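Long-range contacts in acetyl-CoA hydrolase/transferase family protein (Porphyromonas gingivalis, PDB 2NVV), which probably hydrolyses acetyl-CoA or exchanges CoA between acetate and other carboxylic acids, and binds zinc: residues A[27-32]-A[306-311]; A[255-260]-A[281-286]; A[262-267]-A[287-292]; A[277-282]-A[296-301]. All coordinates share one frame; numbering follows the deposited sequence.

Contact 1 of 4, residues A[27-32]-A[306-311]; sequences TPAGNP and SLSVSR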
loop_
_atom_site.group_PDB
_atom_site.type_symbol
_atom_site.label_atom_id
_atom_site.label_comp_id
_atom_site.label_asym_id
_atom_site.label_seq_id
_atom_site.Cartn_x
_atom_site.Cartn_y
_atom_site.Cartn_z
ATOM N N THR A 27 4.072 -3.377 -21.814
ATOM C CA THR A 27 3.283 -2.575 -22.742
ATOM C C THR A 27 3.661 -3.267 -24.044
ATOM O O THR A 27 4.571 -4.092 -24.049
ATOM C CB THR A 27 3.707 -1.076 -22.830
ATOM O OG1 THR A 27 4.844 -0.940 -23.691
ATOM C CG2 THR A 27 4.025 -0.515 -21.458
ATOM N N PRO A 28 2.981 -2.958 -25.159
ATOM C CA PRO A 28 3.342 -3.618 -26.419
ATOM C C PRO A 28 4.852 -3.789 -26.583
ATOM O O PRO A 28 5.316 -4.815 -27.080
ATOM C CB PRO A 28 2.749 -2.691 -27.467
ATOM C CG PRO A 28 1.505 -2.248 -26.817
ATOM C CD PRO A 28 1.952 -1.931 -25.391
ATOM N N ALA A 29 5.612 -2.787 -26.156
ATOM C CA ALA A 29 7.074 -2.822 -26.252
ATOM C C ALA A 29 7.694 -4.067 -25.591
ATOM O O ALA A 29 7.420 -4.361 -24.420
ATOM C CB ALA A 29 7.666 -1.548 -25.633
ATOM N N GLY A 30 8.525 -4.787 -26.350
ATOM C CA GLY A 30 9.188 -5.978 -25.833
ATOM C C GLY A 30 8.370 -7.258 -25.853
ATOM O O GLY A 30 8.816 -8.285 -25.361
ATOM N N ASN A 31 7.175 -7.192 -26.434
ATOM C CA ASN A 31 6.268 -8.331 -26.518
ATOM C C ASN A 31 6.324 -9.069 -27.843
ATOM O O ASN A 31 6.581 -8.471 -28.887
ATOM C CB ASN A 31 4.829 -7.863 -26.305
ATOM C CG ASN A 31 4.427 -7.842 -24.855
ATOM O OD1 ASN A 31 4.033 -8.859 -24.291
ATOM N ND2 ASN A 31 4.534 -6.683 -24.237
ATOM N N PRO A 32 6.078 -10.390 -27.820
ATOM C CA PRO A 32 6.091 -11.184 -29.045
ATOM C C PRO A 32 4.918 -10.692 -29.907
ATOM O O PRO A 32 3.868 -10.344 -29.369
ATOM C CB PRO A 32 5.910 -12.610 -28.524
ATOM C CG PRO A 32 5.119 -12.410 -27.263
ATOM C CD PRO A 32 5.832 -11.248 -26.650
ATOM N N SER A 306 10.100 -0.119 -19.521
ATOM C CA SER A 306 9.960 -0.183 -20.967
ATOM C C SER A 306 10.195 1.173 -21.604
ATOM O O SER A 306 10.013 2.214 -20.979
ATOM C CB SER A 306 8.560 -0.652 -21.348
ATOM O OG SER A 306 7.622 0.398 -21.159
ATOM N N LEU A 307 10.611 1.141 -22.859
ATOM C CA LEU A 307 10.836 2.351 -23.627
ATOM C C LEU A 307 9.721 2.283 -24.655
ATOM O O LEU A 307 9.872 1.668 -25.713
ATOM C CB LEU A 307 12.205 2.314 -24.317
ATOM C CG LEU A 307 12.608 3.532 -25.154
ATOM C CD1 LEU A 307 12.731 4.753 -24.281
ATOM C CD2 LEU A 307 13.931 3.246 -25.836
ATOM N N SER A 308 8.587 2.880 -24.313
ATOM C CA SER A 308 7.431 2.880 -25.192
ATOM C C SER A 308 7.375 4.167 -25.990
ATOM O O SER A 308 6.639 5.087 -25.641
ATOM C CB SER A 308 6.159 2.715 -24.367
ATOM O OG SER A 308 6.176 1.479 -23.674
ATOM N N VAL A 309 8.148 4.220 -27.070
ATOM C CA VAL A 309 8.209 5.410 -27.911
ATOM C C VAL A 309 7.758 5.163 -29.347
ATOM O O VAL A 309 7.699 4.021 -29.796
ATOM C CB VAL A 309 9.635 5.980 -27.936
ATOM C CG1 VAL A 309 10.062 6.354 -26.521
ATOM C CG2 VAL A 309 10.587 4.959 -28.548
ATOM N N SER A 310 7.437 6.241 -30.058
ATOM C CA SER A 310 6.990 6.136 -31.440
ATOM C C SER A 310 8.137 5.679 -32.334
ATOM O O SER A 310 9.290 5.697 -31.917
ATOM C CB SER A 310 6.441 7.482 -31.917
ATOM O OG SER A 310 7.390 8.515 -31.743
ATOM N N ARG A 311 7.814 5.260 -33.554
ATOM C CA ARG A 311 8.825 4.784 -34.498
ATOM C C ARG A 311 9.876 5.843 -34.801
ATOM O O ARG A 311 11.058 5.538 -34.929
ATOM C CB ARG A 311 8.170 4.338 -35.807
ATOM C CG ARG A 311 9.164 3.874 -36.874
ATOM C CD ARG A 311 8.462 3.520 -38.172
ATOM N NE ARG A 311 7.374 2.568 -37.959
ATOM C CZ ARG A 311 6.535 2.170 -38.909
ATOM N NH1 ARG A 311 5.571 1.302 -38.635
ATOM N NH2 ARG A 311 6.667 2.641 -40.138
#

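Contact 2 of 4, residues A[255-260]-A[281-286]; sequences LQSGVG and MYTEVI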
loop_
_atom_site.group_PDB
_atom_site.type_symbol
_atom_site.label_atom_id
_atom_site.label_comp_id
_atom_site.label_asym_id
_atom_site.label_seq_id
_atom_site.Cartn_x
_atom_site.Cartn_y
_atom_site.Cartn_z
ATOM N N LEU A 255 11.431 11.183 -10.481
ATOM C CA LEU A 255 10.008 11.272 -10.798
ATOM C C LEU A 255 9.438 10.030 -11.451
ATOM O O LEU A 255 10.157 9.230 -12.032
ATOM C CB LEU A 255 9.715 12.452 -11.719
ATOM C CG LEU A 255 9.941 13.887 -11.247
ATOM C CD1 LEU A 255 9.567 14.808 -12.388
ATOM C CD2 LEU A 255 9.103 14.212 -10.025
ATOM N N GLN A 256 8.126 9.888 -11.330
ATOM C CA GLN A 256 7.398 8.789 -11.929
ATOM C C GLN A 256 6.070 9.367 -12.370
ATOM O O GLN A 256 5.419 10.109 -11.614
ATOM C CB GLN A 256 7.183 7.659 -10.927
ATOM C CG GLN A 256 6.376 6.488 -11.470
ATOM C CD GLN A 256 4.881 6.707 -11.379
ATOM O OE1 GLN A 256 4.368 7.165 -10.356
ATOM N NE2 GLN A 256 4.171 6.370 -12.444
ATOM N N SER A 257 5.686 9.070 -13.609
ATOM C CA SER A 257 4.422 9.564 -14.132
ATOM C C SER A 257 3.807 8.462 -14.969
ATOM O O SER A 257 4.512 7.542 -15.407
ATOM C CB SER A 257 4.647 10.796 -15.007
ATOM O OG SER A 257 5.088 10.430 -16.310
ATOM N N GLY A 258 2.496 8.539 -15.177
ATOM C CA GLY A 258 1.844 7.541 -15.995
ATOM C C GLY A 258 2.016 7.891 -17.460
ATOM O O GLY A 258 2.878 8.682 -17.830
ATOM N N VAL A 259 1.191 7.288 -18.301
ATOM C CA VAL A 259 1.229 7.550 -19.728
ATOM C C VAL A 259 -0.050 8.310 -20.083
ATOM O O VAL A 259 -1.083 8.108 -19.452
ATOM C CB VAL A 259 1.289 6.230 -20.522
ATOM C CG1 VAL A 259 1.142 6.504 -22.026
ATOM C CG2 VAL A 259 2.606 5.535 -20.238
ATOM N N GLY A 260 0.019 9.192 -21.072
ATOM C CA GLY A 260 -1.170 9.924 -21.442
ATOM C C GLY A 260 -0.916 11.389 -21.695
ATOM O O GLY A 260 0.214 11.867 -21.555
HETATM N N MSE A 281 14.317 10.256 -14.109
HETATM C CA MSE A 281 13.057 9.531 -14.027
HETATM C C MSE A 281 13.321 8.162 -13.429
HETATM O O MSE A 281 14.371 7.555 -13.674
HETATM C CB MSE A 281 12.454 9.288 -15.422
HETATM C CG MSE A 281 12.161 10.526 -16.247
HETATM SE SE MSE A 281 10.749 11.560 -15.496
HETATM C CE MSE A 281 9.236 10.367 -15.870
ATOM N N TYR A 282 12.378 7.694 -12.626
ATOM C CA TYR A 282 12.439 6.356 -12.075
ATOM C C TYR A 282 10.984 5.939 -12.231
ATOM O O TYR A 282 10.254 5.787 -11.252
ATOM C CB TYR A 282 12.854 6.342 -10.598
ATOM C CG TYR A 282 13.284 4.950 -10.170
ATOM C CD1 TYR A 282 14.536 4.451 -10.525
ATOM C CD2 TYR A 282 12.405 4.094 -9.511
ATOM C CE1 TYR A 282 14.898 3.145 -10.242
ATOM C CE2 TYR A 282 12.755 2.787 -9.229
ATOM C CZ TYR A 282 14.003 2.314 -9.598
ATOM O OH TYR A 282 14.347 1.002 -9.338
ATOM N N THR A 283 10.564 5.815 -13.493
ATOM C CA THR A 283 9.185 5.452 -13.854
ATOM C C THR A 283 8.978 3.996 -14.252
ATOM O O THR A 283 9.825 3.131 -14.032
ATOM C CB THR A 283 8.665 6.284 -15.051
ATOM O OG1 THR A 283 9.720 6.462 -16.000
ATOM C CG2 THR A 283 8.147 7.610 -14.615
ATOM N N GLU A 284 7.809 3.756 -14.828
ATOM C CA GLU A 284 7.430 2.455 -15.325
ATOM C C GLU A 284 7.749 2.457 -16.798
ATOM O O GLU A 284 8.568 1.659 -17.259
ATOM C CB GLU A 284 5.939 2.219 -15.153
ATOM C CG GLU A 284 5.534 1.694 -13.802
ATOM C CD GLU A 284 4.032 1.651 -13.644
ATOM O OE1 GLU A 284 3.414 2.726 -13.501
ATOM O OE2 GLU A 284 3.470 0.548 -13.676
ATOM N N VAL A 285 7.097 3.351 -17.539
ATOM C CA VAL A 285 7.325 3.433 -18.981
ATOM C C VAL A 285 7.852 4.800 -19.447
ATOM O O VAL A 285 7.323 5.857 -19.098
ATOM C CB VAL A 285 6.033 3.021 -19.794
ATOM C CG1 VAL A 285 4.928 2.582 -18.849
ATOM C CG2 VAL A 285 5.565 4.147 -20.683
ATOM N N ILE A 286 8.924 4.751 -20.228
ATOM C CA ILE A 286 9.552 5.941 -20.758
ATOM C C ILE A 286 8.880 6.248 -22.087
ATOM O O ILE A 286 8.908 5.423 -23.003
ATOM C CB ILE A 286 11.061 5.692 -20.946
ATOM C CG1 ILE A 286 11.660 5.238 -19.608
ATOM C CG2 ILE A 286 11.750 6.937 -21.429
ATOM C CD1 ILE A 286 13.044 4.652 -19.713
#

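Contact 3 of 4, residues A[262-267]-A[287-292]; sequences VANAVL and QDAVIA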
loop_
_atom_site.group_PDB
_atom_site.type_symbol
_atom_site.label_atom_id
_atom_site.label_comp_id
_atom_site.label_asym_id
_atom_site.label_seq_id
_atom_site.Cartn_x
_atom_site.Cartn_y
_atom_site.Cartn_z
ATOM N N VAL A 262 -2.107 14.022 -20.005
ATOM C CA VAL A 262 -1.814 14.770 -18.784
ATOM C C VAL A 262 -0.341 14.615 -18.487
ATOM O O VAL A 262 0.366 15.603 -18.308
ATOM C CB VAL A 262 -2.636 14.258 -17.592
ATOM C CG1 VAL A 262 -2.246 15.000 -16.335
ATOM C CG2 VAL A 262 -4.102 14.475 -17.857
ATOM N N ALA A 263 0.112 13.364 -18.456
ATOM C CA ALA A 263 1.513 13.041 -18.205
ATOM C C ALA A 263 2.412 13.846 -19.135
ATOM O O ALA A 263 3.402 14.428 -18.695
ATOM C CB ALA A 263 1.752 11.555 -18.424
ATOM N N ASN A 264 2.068 13.865 -20.421
ATOM C CA ASN A 264 2.843 14.605 -21.413
ATOM C C ASN A 264 2.876 16.086 -21.079
ATOM O O ASN A 264 3.901 16.743 -21.242
ATOM C CB ASN A 264 2.237 14.427 -22.801
ATOM C CG ASN A 264 2.432 13.041 -23.341
ATOM O OD1 ASN A 264 1.755 12.631 -24.281
ATOM N ND2 ASN A 264 3.366 12.308 -22.759
ATOM N N ALA A 265 1.748 16.600 -20.614
ATOM C CA ALA A 265 1.647 18.004 -20.249
ATOM C C ALA A 265 2.497 18.277 -19.011
ATOM O O ALA A 265 3.192 19.298 -18.936
ATOM C CB ALA A 265 0.187 18.373 -19.985
ATOM N N VAL A 266 2.443 17.361 -18.045
ATOM C CA VAL A 266 3.213 17.499 -16.820
ATOM C C VAL A 266 4.698 17.540 -17.160
ATOM O O VAL A 266 5.412 18.458 -16.743
ATOM C CB VAL A 266 2.911 16.339 -15.839
ATOM C CG1 VAL A 266 3.839 16.401 -14.643
ATOM C CG2 VAL A 266 1.481 16.440 -15.363
ATOM N N LEU A 267 5.157 16.563 -17.938
ATOM C CA LEU A 267 6.557 16.513 -18.346
ATOM C C LEU A 267 6.974 17.786 -19.073
ATOM O O LEU A 267 8.050 18.323 -18.830
ATOM C CB LEU A 267 6.800 15.296 -19.242
ATOM C CG LEU A 267 6.745 13.947 -18.514
ATOM C CD1 LEU A 267 6.676 12.813 -19.515
ATOM C CD2 LEU A 267 7.956 13.808 -17.618
ATOM N N GLN A 287 8.258 7.422 -22.187
ATOM C CA GLN A 287 7.565 7.811 -23.406
ATOM C C GLN A 287 8.318 8.863 -24.210
ATOM O O GLN A 287 9.394 9.321 -23.814
ATOM C CB GLN A 287 6.166 8.330 -23.070
ATOM C CG GLN A 287 6.165 9.607 -22.243
ATOM C CD GLN A 287 6.074 9.352 -20.747
ATOM O OE1 GLN A 287 4.986 9.391 -20.167
ATOM N NE2 GLN A 287 7.211 9.086 -20.118
ATOM N N ASP A 288 7.745 9.242 -25.353
ATOM C CA ASP A 288 8.349 10.245 -26.223
ATOM C C ASP A 288 8.649 11.523 -25.461
ATOM O O ASP A 288 9.736 12.079 -25.581
ATOM C CB ASP A 288 7.419 10.573 -27.389
ATOM C CG ASP A 288 7.307 9.445 -28.386
ATOM O OD1 ASP A 288 6.540 9.582 -29.353
ATOM O OD2 ASP A 288 7.986 8.422 -28.220
ATOM N N ALA A 289 7.681 11.982 -24.676
ATOM C CA ALA A 289 7.839 13.215 -23.905
ATOM C C ALA A 289 9.119 13.246 -23.077
ATOM O O ALA A 289 9.749 14.293 -22.947
ATOM C CB ALA A 289 6.631 13.433 -23.008
ATOM N N VAL A 290 9.505 12.098 -22.523
ATOM C CA VAL A 290 10.726 12.003 -21.713
ATOM C C VAL A 290 11.953 12.132 -22.604
ATOM O O VAL A 290 12.900 12.852 -22.290
ATOM C CB VAL A 290 10.785 10.649 -20.944
ATOM C CG1 VAL A 290 12.158 10.442 -20.334
ATOM C CG2 VAL A 290 9.721 10.625 -19.860
ATOM N N ILE A 291 11.923 11.430 -23.729
ATOM C CA ILE A 291 13.025 11.472 -24.685
ATOM C C ILE A 291 13.269 12.912 -25.153
ATOM O O ILE A 291 14.414 13.364 -25.237
ATOM C CB ILE A 291 12.707 10.585 -25.897
ATOM C CG1 ILE A 291 12.399 9.167 -25.414
ATOM C CG2 ILE A 291 13.861 10.601 -26.873
ATOM C CD1 ILE A 291 13.557 8.504 -24.703
ATOM N N ALA A 292 12.185 13.625 -25.448
ATOM C CA ALA A 292 12.268 15.001 -25.915
ATOM C C ALA A 292 13.010 15.886 -24.919
ATOM O O ALA A 292 13.874 16.670 -25.309
ATOM C CB ALA A 292 10.856 15.552 -26.165
#

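Contact 4 of 4, residues A[277-282]-A[296-301]; sequences PAFNMY and KGRIKF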
loop_
_atom_site.group_PDB
_atom_site.type_symbol
_atom_site.label_atom_id
_atom_site.label_comp_id
_atom_site.label_asym_id
_atom_site.label_seq_id
_atom_site.Cartn_x
_atom_site.Cartn_y
_atom_site.Cartn_z
ATOM N N PRO A 277 14.898 21.870 -11.495
ATOM C CA PRO A 277 16.248 21.472 -11.912
ATOM C C PRO A 277 16.268 20.215 -12.795
ATOM O O PRO A 277 15.348 19.397 -12.735
ATOM C CB PRO A 277 16.974 21.268 -10.578
ATOM C CG PRO A 277 15.883 20.803 -9.675
ATOM C CD PRO A 277 14.739 21.727 -10.035
ATOM N N ALA A 278 17.305 20.078 -13.616
ATOM C CA ALA A 278 17.443 18.920 -14.488
ATOM C C ALA A 278 17.154 17.722 -13.597
ATOM O O ALA A 278 17.713 17.606 -12.504
ATOM C CB ALA A 278 18.855 18.838 -15.062
ATOM N N PHE A 279 16.284 16.831 -14.058
ATOM C CA PHE A 279 15.901 15.709 -13.236
ATOM C C PHE A 279 16.005 14.336 -13.883
ATOM O O PHE A 279 16.196 14.203 -15.090
ATOM C CB PHE A 279 14.474 15.949 -12.729
ATOM C CG PHE A 279 13.434 16.077 -13.833
ATOM C CD1 PHE A 279 12.695 14.965 -14.252
ATOM C CD2 PHE A 279 13.199 17.307 -14.449
ATOM C CE1 PHE A 279 11.742 15.080 -15.262
ATOM C CE2 PHE A 279 12.247 17.430 -15.461
ATOM C CZ PHE A 279 11.518 16.315 -15.867
ATOM N N ASN A 280 15.878 13.312 -13.052
ATOM C CA ASN A 280 15.943 11.936 -13.514
ATOM C C ASN A 280 14.576 11.298 -13.335
ATOM O O ASN A 280 13.779 11.744 -12.518
ATOM C CB ASN A 280 16.973 11.138 -12.705
ATOM C CG ASN A 280 18.377 11.716 -12.803
ATOM O OD1 ASN A 280 18.939 12.183 -11.809
ATOM N ND2 ASN A 280 18.958 11.680 -14.004
HETATM N N MSE A 281 14.317 10.256 -14.109
HETATM C CA MSE A 281 13.057 9.531 -14.027
HETATM C C MSE A 281 13.321 8.162 -13.429
HETATM O O MSE A 281 14.371 7.555 -13.674
HETATM C CB MSE A 281 12.454 9.288 -15.422
HETATM C CG MSE A 281 12.161 10.526 -16.247
HETATM SE SE MSE A 281 10.749 11.560 -15.496
HETATM C CE MSE A 281 9.236 10.367 -15.870
ATOM N N TYR A 282 12.378 7.694 -12.626
ATOM C CA TYR A 282 12.439 6.356 -12.075
ATOM C C TYR A 282 10.984 5.939 -12.231
ATOM O O TYR A 282 10.254 5.787 -11.252
ATOM C CB TYR A 282 12.854 6.342 -10.598
ATOM C CG TYR A 282 13.284 4.950 -10.170
ATOM C CD1 TYR A 282 14.536 4.451 -10.525
ATOM C CD2 TYR A 282 12.405 4.094 -9.511
ATOM C CE1 TYR A 282 14.898 3.145 -10.242
ATOM C CE2 TYR A 282 12.755 2.787 -9.229
ATOM C CZ TYR A 282 14.003 2.314 -9.598
ATOM O OH TYR A 282 14.347 1.002 -9.338
ATOM N N LYS A 296 17.113 17.746 -24.718
ATOM C CA LYS A 296 17.336 19.138 -24.349
ATOM C C LYS A 296 18.081 19.236 -23.016
ATOM O O LYS A 296 18.181 20.318 -22.421
ATOM C CB LYS A 296 15.998 19.878 -24.251
ATOM C CG LYS A 296 15.160 19.814 -25.522
ATOM C CD LYS A 296 14.016 20.807 -25.485
ATOM C CE LYS A 296 13.077 20.547 -24.306
ATOM N NZ LYS A 296 12.042 21.626 -24.166
ATOM N N GLY A 297 18.594 18.100 -22.547
ATOM C CA GLY A 297 19.328 18.078 -21.294
ATOM C C GLY A 297 18.424 18.343 -20.099
ATOM O O GLY A 297 18.887 18.478 -18.961
ATOM N N ARG A 298 17.125 18.405 -20.360
ATOM C CA ARG A 298 16.133 18.657 -19.329
ATOM C C ARG A 298 16.013 17.453 -18.389
ATOM O O ARG A 298 15.840 17.608 -17.181
ATOM C CB ARG A 298 14.799 18.961 -20.001
ATOM C CG ARG A 298 13.629 19.098 -19.065
ATOM C CD ARG A 298 13.951 19.984 -17.863
ATOM N NE ARG A 298 14.402 21.343 -18.197
ATOM C CZ ARG A 298 14.570 22.286 -17.282
ATOM N NH1 ARG A 298 14.323 22.012 -16.009
ATOM N NH2 ARG A 298 14.990 23.496 -17.635
ATOM N N ILE A 299 16.074 16.255 -18.955
ATOM C CA ILE A 299 16.033 15.029 -18.174
ATOM C C ILE A 299 17.437 14.425 -18.337
ATOM O O ILE A 299 17.913 14.211 -19.453
ATOM C CB ILE A 299 14.954 14.032 -18.689
ATOM C CG1 ILE A 299 13.569 14.492 -18.240
ATOM C CG2 ILE A 299 15.228 12.624 -18.152
ATOM C CD1 ILE A 299 12.451 13.556 -18.623
ATOM N N LYS A 300 18.095 14.171 -17.212
ATOM C CA LYS A 300 19.443 13.635 -17.206
ATOM C C LYS A 300 19.560 12.134 -17.423
ATOM O O LYS A 300 20.530 11.660 -18.001
ATOM C CB LYS A 300 20.106 14.002 -15.886
ATOM C CG LYS A 300 20.373 15.466 -15.750
ATOM C CD LYS A 300 20.289 15.921 -14.316
ATOM C CE LYS A 300 21.286 15.231 -13.426
ATOM N NZ LYS A 300 21.158 15.740 -12.029
ATOM N N PHE A 301 18.558 11.391 -16.974
ATOM C CA PHE A 301 18.582 9.940 -17.062
ATOM C C PHE A 301 17.166 9.402 -16.895
ATOM O O PHE A 301 16.297 10.068 -16.328
ATOM C CB PHE A 301 19.478 9.402 -15.938
ATOM C CG PHE A 301 19.559 7.913 -15.879
ATOM C CD1 PHE A 301 20.438 7.217 -16.699
ATOM C CD2 PHE A 301 18.727 7.197 -15.025
ATOM C CE1 PHE A 301 20.483 5.823 -16.670
ATOM C CE2 PHE A 301 18.768 5.807 -14.993
ATOM C CZ PHE A 301 19.641 5.121 -15.814
#

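Contact 1 of 4, residues A[27-32]-A[306-311]
Thr27 presents its side chain to Ser306 and Ser308, and its hydroxyl does most of the work. From the start, CB lies 3.7 Å from Ser308 OG. At CB the chain forks. OG1, set between the backbone N and the carbonyl carbon (chi1 81°), meets Ser308 OG at 2.8 Å, a hydrogen-bonding distance. Ser308 OG lies in turn 3.1 Å from Ser306 OG, so the three hydroxyl oxygens form a short chain across the contact. OG1 of Thr27 also accepts from Ala29 N at 3.2 Å, closing an ST turn. The other branch, CG2, runs in beside Ser306 OG and Ser308 OG, 3.7 Å from each. Further on, Ala29 CB rests near Leu307 O, 3.9 Å away, and also near Ser308 OG.

The loop is shaped by a type II beta turn from Pro28 to Asn31, with Gly30 taking the positive phi; Asn31 N closes it on Pro28 O. Behind the three hydroxyls, Val285 touches Thr27, Ser306 and Ser308. The contact thus brings the loop after strand 20-23 up to the short parallel pair 285-286 and 306-307, beside the predicted CoA-thioester glutamate Glu284.

Contact 2 of 4, residues A[255-260]-A[281-286]
This is a buried meeting of two strand edges, where strand 255-257, outermost in the mixed five-stranded sheet, touches strand 279-282, outermost in a three-stranded parallel one. A single bridge, Leu255 with Met281, joins them. Leu255 O takes Tyr282 N at 2.8 Å, almost straight (176° at the hydrogen) and in the carbonyl plane.

Met281, modelled as selenomethionine, folds back at chi2 and chi3, so that SE lies 4.0 Å from Leu255 CB and CE swings round toward Ser257 OG. Gln256 CB sits 3.6 Å from Tyr282 O. Beyond it the polar ends part company: Gln256 NE2 is 3.9 Å from Glu284 OE1, too far for a bond, with amide and carboxylate planes turned 65° apart. Each has a partner outside the pair, Asn351 ND2 giving to Gln256 OE1 and Asn337 ND2 to Glu284 OE2. Farther along, a methyl of Val259, CG2, meets CG2 of Val285, the two side chains crossing at about a right angle.

Gly258 and Gly260 are consistent with a Rossmann-type GxGxxA turn, completed by Ala263. With Val259 they belong to the predicted CoA site, close to Glu284, the predicted glutamyl-CoA thioester residue.

Contact 3 of 4, residues A[262-267]-A[287-292]
A beta-alpha-beta crossover supplies one of the two helices that pack here: helix 288-295 links the parallel neighbours 279-282 and 299-304, by way of the short strand 285-286. The other, helix 261-272, is the connection from strand 255-257 to strand 279-282. The paired segments run nearly parallel, 12° apart, with their axes 9.5 Å from each other at closest approach.

Leu267 CD1 makes most of the contacts. It touches Ala289 CB at 3.5 Å and Val290 CG2 at 3.8 Å. From the opposite direction comes the amide of Gln287, whose three end atoms lie about equally far from that methyl; CD is at 3.7 Å. Gln287 occupies the N-cap position of its helix, and its chain reaches across because CG stands between the backbone N and the carbonyl carbon (chi1 65°) before the chain bends again at chi2. The amide therefore lies against the first turns of the other helix, with OE1 4.3 Å from Ala263 CB.

Asn264 meets the same neighbours from its own side. Its ND2 lies 3.5 Å from Ala289 CB and 3.9 Å from Gln287 CG, and the Asn264 and Gln287 side chains lie alongside one another, pointing opposite ways, their amide planes 72° apart. No hydrogen bond crosses the interface; van der Waals contact with the small Ala289 side chain holds its middle.

Outside the pair, helix 226-245 backs Val262 and Val266, while helix 311-318 touches Asp288 and Ile291. Val290 also rests on Ile299 and Ala302 of strand 299-304, and Asp288 OD1 takes a hydrogen bond from Ser310 OG.

Contact 4 of 4, residues A[277-282]-A[296-301]
Phe279 uses both its backbone N and its backbone O on the neighbouring strand, the signature of a parallel bridge with Ile299. Phe279 N gives to Arg298 O at 3.2 Å, and Phe279 O receives Lys300 N at 2.8 Å, the donor tilted 33° from the carbonyl plane. A third bond follows along the strand, Met281 N to Phe301 O at 3.0 Å. CA-H groups of Ala278 and Ile299 lie against Arg298 O and Phe279 O, giving the two carbonyl oxygens a second, weaker CA-H...O contact.

The side-chain amide of Asn280 adds no bond here: as modelled, ND2 faces Phe301 N, and two donors cannot satisfy each other. Arg298 NH1 reaches Ile276 O in a weak hydrogen bond, while CD of Arg298 passes 3.9 Å from Phe279 CE2.

On the face carrying Phe279 and Ile299, Ile299 CG1 sits over the Phe279 ring as a CH-pi contact, 4.0 Å from the centroid and 29° off the normal. Met281 SE lies in plane at the edge of that ring, and Ile299 CD1 meets Met281 CG at 3.9 Å.

Val290 and Leu293 of helix 288-295 pack on Ile299, and Leu255 and Phe252 touch Phe279. Strand 299-304 is the middle one of its three-stranded sheet, with 279-282 and 328-330 flanking it.

Along the chain, contact 1 closes a long loop within which the other three lie, threaded together: strand 255-257, helix 261-272, strands 279-282 and 285-286, helix 288-295, strand 299-304. Contacts 2 and 4 share strand 279-282, about 12 Å apart centre to centre; contact 3 supplies the helices between these strands, its centre about 9 Å from that of contact 2 and 12 Å from that of contact 4. Val290 and Leu267 of contact 3 pack on Met281. Contact 1, centred about 14 Å from contact 2, joins it through backbone pairing of Ser306 with Glu284 and Ile286. Its Ser308 and Ser306 side chains lie about 6 Å from those of Val259 and Glu284, both in the predicted site.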